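Side-chain contact in phytoene synthase (Enterococcus hirae, PDB 5IYS), which probably joins two farnesyl diphosphate molecules head to head into dehydrosqualene, with magnesium ions holding the diphosphates: residues 168-173 and 214-219. Numbering follows the deposited sequence.
Sequences TNILRD and ESLAKQ. With MG (magnesium ion), chain D; FPS (S-[(2E,6E)-3,7,11-trimethyldodeca-2,6,10-trienyl] trihydrogen thiodiphosphate), chain G; FPS (S-[(2E,6E)-3,7,11-trimethyldodeca-2,6,10-trienyl] trihydrogen thiodiphosphate), chain H.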
# COMPACT_ATOMS: atom_id res chain seq x y z
N THR A 168 6.78 -2.12 -5.98
CA THR A 168 6.08 -3.07 -6.86
C THR A 168 5.01 -2.36 -7.68
O THR A 168 4.88 -2.56 -8.89
CB THR A 168 5.42 -4.18 -6.00
OG1 THR A 168 6.43 -4.84 -5.20
CG2 THR A 168 4.70 -5.19 -6.88
N ASN A 169 4.23 -1.49 -7.03
CA ASN A 169 3.21 -0.71 -7.74
C ASN A 169 3.80 0.17 -8.85
O ASN A 169 3.27 0.23 -9.98
CB ASN A 169 2.41 0.11 -6.72
CG ASN A 169 1.25 0.86 -7.36
OD1 ASN A 169 1.47 1.87 -8.02
ND2 ASN A 169 0.01 0.39 -7.15
N ILE A 170 4.95 0.76 -8.54
CA ILE A 170 5.68 1.60 -9.48
C ILE A 170 6.13 0.78 -10.72
O ILE A 170 5.92 1.18 -11.88
CB ILE A 170 6.91 2.23 -8.77
CG1 ILE A 170 6.48 3.41 -7.88
CG2 ILE A 170 7.91 2.74 -9.78
CD1 ILE A 170 7.56 3.90 -6.88
N LEU A 171 6.68 -0.39 -10.44
CA LEU A 171 7.25 -1.26 -11.47
C LEU A 171 6.15 -1.88 -12.31
O LEU A 171 6.33 -2.18 -13.50
CB LEU A 171 8.09 -2.36 -10.80
CG LEU A 171 9.44 -1.86 -10.26
CD1 LEU A 171 10.03 -2.87 -9.32
CD2 LEU A 171 10.44 -1.60 -11.44
N ARG A 172 4.99 -2.05 -11.70
CA ARG A 172 3.85 -2.61 -12.42
C ARG A 172 3.31 -1.60 -13.43
O ARG A 172 2.78 -1.98 -14.48
CB ARG A 172 2.78 -3.05 -11.41
CG ARG A 172 1.54 -3.72 -12.01
CD ARG A 172 0.46 -3.86 -10.93
NE ARG A 172 -0.08 -2.53 -10.62
CZ ARG A 172 -0.97 -2.27 -9.66
NH1 ARG A 172 -1.30 -3.23 -8.81
NH2 ARG A 172 -1.49 -1.06 -9.56
N ASP A 173 3.42 -0.31 -13.14
CA ASP A 173 2.56 0.68 -13.80
C ASP A 173 3.39 1.71 -14.58
O ASP A 173 2.90 2.81 -14.87
CB ASP A 173 1.69 1.44 -12.79
CG ASP A 173 0.63 0.56 -12.12
OD1 ASP A 173 0.30 -0.53 -12.63
OD2 ASP A 173 0.10 0.99 -11.06
N GLU A 214 14.85 -4.50 -13.27
CA GLU A 214 15.36 -5.58 -12.44
C GLU A 214 16.17 -5.10 -11.25
O GLU A 214 16.09 -5.70 -10.18
CB GLU A 214 16.11 -6.62 -13.26
CG GLU A 214 15.18 -7.49 -14.10
CD GLU A 214 14.36 -8.48 -13.28
OE1 GLU A 214 14.49 -8.56 -12.04
OE2 GLU A 214 13.51 -9.17 -13.87
N SER A 215 16.89 -3.99 -11.41
CA SER A 215 17.60 -3.43 -10.28
C SER A 215 16.61 -3.04 -9.18
O SER A 215 16.89 -3.21 -7.99
CB SER A 215 18.36 -2.17 -10.69
OG SER A 215 19.17 -1.73 -9.62
N LEU A 216 15.57 -2.31 -9.57
CA LEU A 216 14.57 -1.86 -8.59
C LEU A 216 13.76 -3.05 -8.05
O LEU A 216 13.41 -3.07 -6.88
CB LEU A 216 13.65 -0.82 -9.24
CG LEU A 216 12.83 0.09 -8.32
CD1 LEU A 216 13.80 0.87 -7.43
CD2 LEU A 216 11.95 1.04 -9.12
N ALA A 217 13.51 -4.06 -8.89
CA ALA A 217 12.77 -5.23 -8.44
C ALA A 217 13.54 -6.01 -7.38
O ALA A 217 13.00 -6.43 -6.35
CB ALA A 217 12.38 -6.12 -9.62
N LYS A 218 14.85 -6.11 -7.60
CA LYS A 218 15.72 -6.74 -6.62
C LYS A 218 15.65 -5.98 -5.29
O LYS A 218 15.50 -6.61 -4.26
CB LYS A 218 17.16 -6.78 -7.14
CG LYS A 218 18.18 -7.23 -6.09
CD LYS A 218 19.38 -6.28 -6.12
CE LYS A 218 20.66 -6.93 -5.59
NZ LYS A 218 21.04 -6.38 -4.25
N GLN A 219 15.68 -4.65 -5.33
CA GLN A 219 15.54 -3.87 -4.11
C GLN A 219 14.20 -4.14 -3.43
O GLN A 219 14.17 -4.30 -2.21
CB GLN A 219 15.62 -2.37 -4.40
CG GLN A 219 15.64 -1.51 -3.14
CD GLN A 219 16.69 -1.96 -2.12
OE1 GLN A 219 16.64 -1.60 -0.95
NE2 GLN A 219 17.61 -2.81 -2.56
MG MG D . 1.11 3.79 -8.89
C1 FPS G . -1.87 -0.65 -3.23
S1 FPS G . -3.48 -0.08 -2.83
C2 FPS G . -1.14 -0.51 -1.91
C3 FPS G . 0.16 -0.17 -1.80
C4 FPS G . 1.00 0.08 -3.01
C5 FPS G . 0.82 -0.05 -0.44
C6 FPS G . -0.09 -0.33 0.75
C7 FPS G . 0.77 -0.56 1.98
C8 FPS G . 0.45 -1.46 2.93
C10 FPS G . 1.32 -1.51 4.16
C9 FPS G . -0.77 -2.35 2.84
C11 FPS G . 1.83 -2.94 4.35
C12 FPS G . 2.57 -3.08 5.68
C13 FPS G . 2.00 -3.50 6.83
C14 FPS G . 2.84 -3.63 8.07
C15 FPS G . 0.54 -3.89 6.91
PA FPS G . -4.88 -0.74 -4.19
O1A FPS G . -6.21 -0.83 -3.59
O2A FPS G . -4.94 0.52 -5.21
O3A FPS G . -4.46 -2.00 -5.07
PB FPS G . -3.63 -1.66 -6.43
O1B FPS G . -4.55 -1.58 -7.61
O2B FPS G . -2.59 -2.77 -6.48
O3B FPS G . -2.89 -0.34 -6.38
C1 FPS H . -1.95 2.93 -4.36
S1 FPS H . -0.45 3.35 -5.19
C2 FPS H . -2.30 4.02 -3.37
C3 FPS H . -1.63 4.26 -2.23
C4 FPS H . -0.37 3.54 -1.84
C5 FPS H . -2.16 5.36 -1.34
C6 FPS H . -3.41 4.93 -0.59
C7 FPS H . -3.23 3.55 0.03
C8 FPS H . -4.16 2.60 -0.09
C10 FPS H . -3.85 1.25 0.51
C9 FPS H . -5.42 2.83 -0.89
C11 FPS H . -4.35 1.10 1.93
C12 FPS H . -4.31 -0.40 2.15
C13 FPS H . -4.64 -1.01 3.31
C14 FPS H . -5.08 -0.26 4.53
C15 FPS H . -4.53 -2.50 3.38
PA FPS H . -1.23 4.29 -6.83
O1A FPS H . -2.01 5.47 -6.39
O2A FPS H . -0.01 4.78 -7.76
O3A FPS H . -1.97 3.16 -7.72
PB FPS H . -3.53 2.97 -7.98
O1B FPS H . -3.71 3.19 -9.46
O2B FPS H . -4.40 3.95 -7.23
O3B FPS H . -3.87 1.55 -7.55
O HOH W 1 2.50 3.39 -9.98
O HOH W 2 2.45 4.99 -8.09
O HOH W 3 0.01 2.76 -9.60
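L216 meets L171 in a buried contact between two helices: its CD2 lies 3.8 Å from L171 CD2, while L216 CB backs the same methyl. A chi1 of -161° sets CG opposite the backbone N and sends the L216 branches toward helix 155-172, and the two leucine side chains lie obliquely to each other. L216 CD2 also approaches I170 CG2, more loosely, at 4.4 Å. One residue on, A217 receives the other branch of L171: CD1 rests against the backbone at A217 N and CA and lies 4.0 Å from A217 CB. No hydrogen bond joins the segments. Helices 155-172 and 207-227 run nearly antiparallel here, local axes 10.2 Å apart at 156°, within the all-helical isoprenoid synthase fold of the squalene/phytoene synthase family. Residues neighbouring this apolar seam on helix 155-172 serve the active site. N169 OD1 binds magnesium at 2.1 Å; O2A of FPS (chain H) and three waters are its other modelled ligands. R172 grips D173 side-on through NE and NH2, one nitrogen to each carboxylate oxygen, which helps fix the guanidinium's rotation; its NH1 donates to FPS (chain G) O2B at 2.7 Å and also bonds Q252. L253 of helix 236-258 packs on L171.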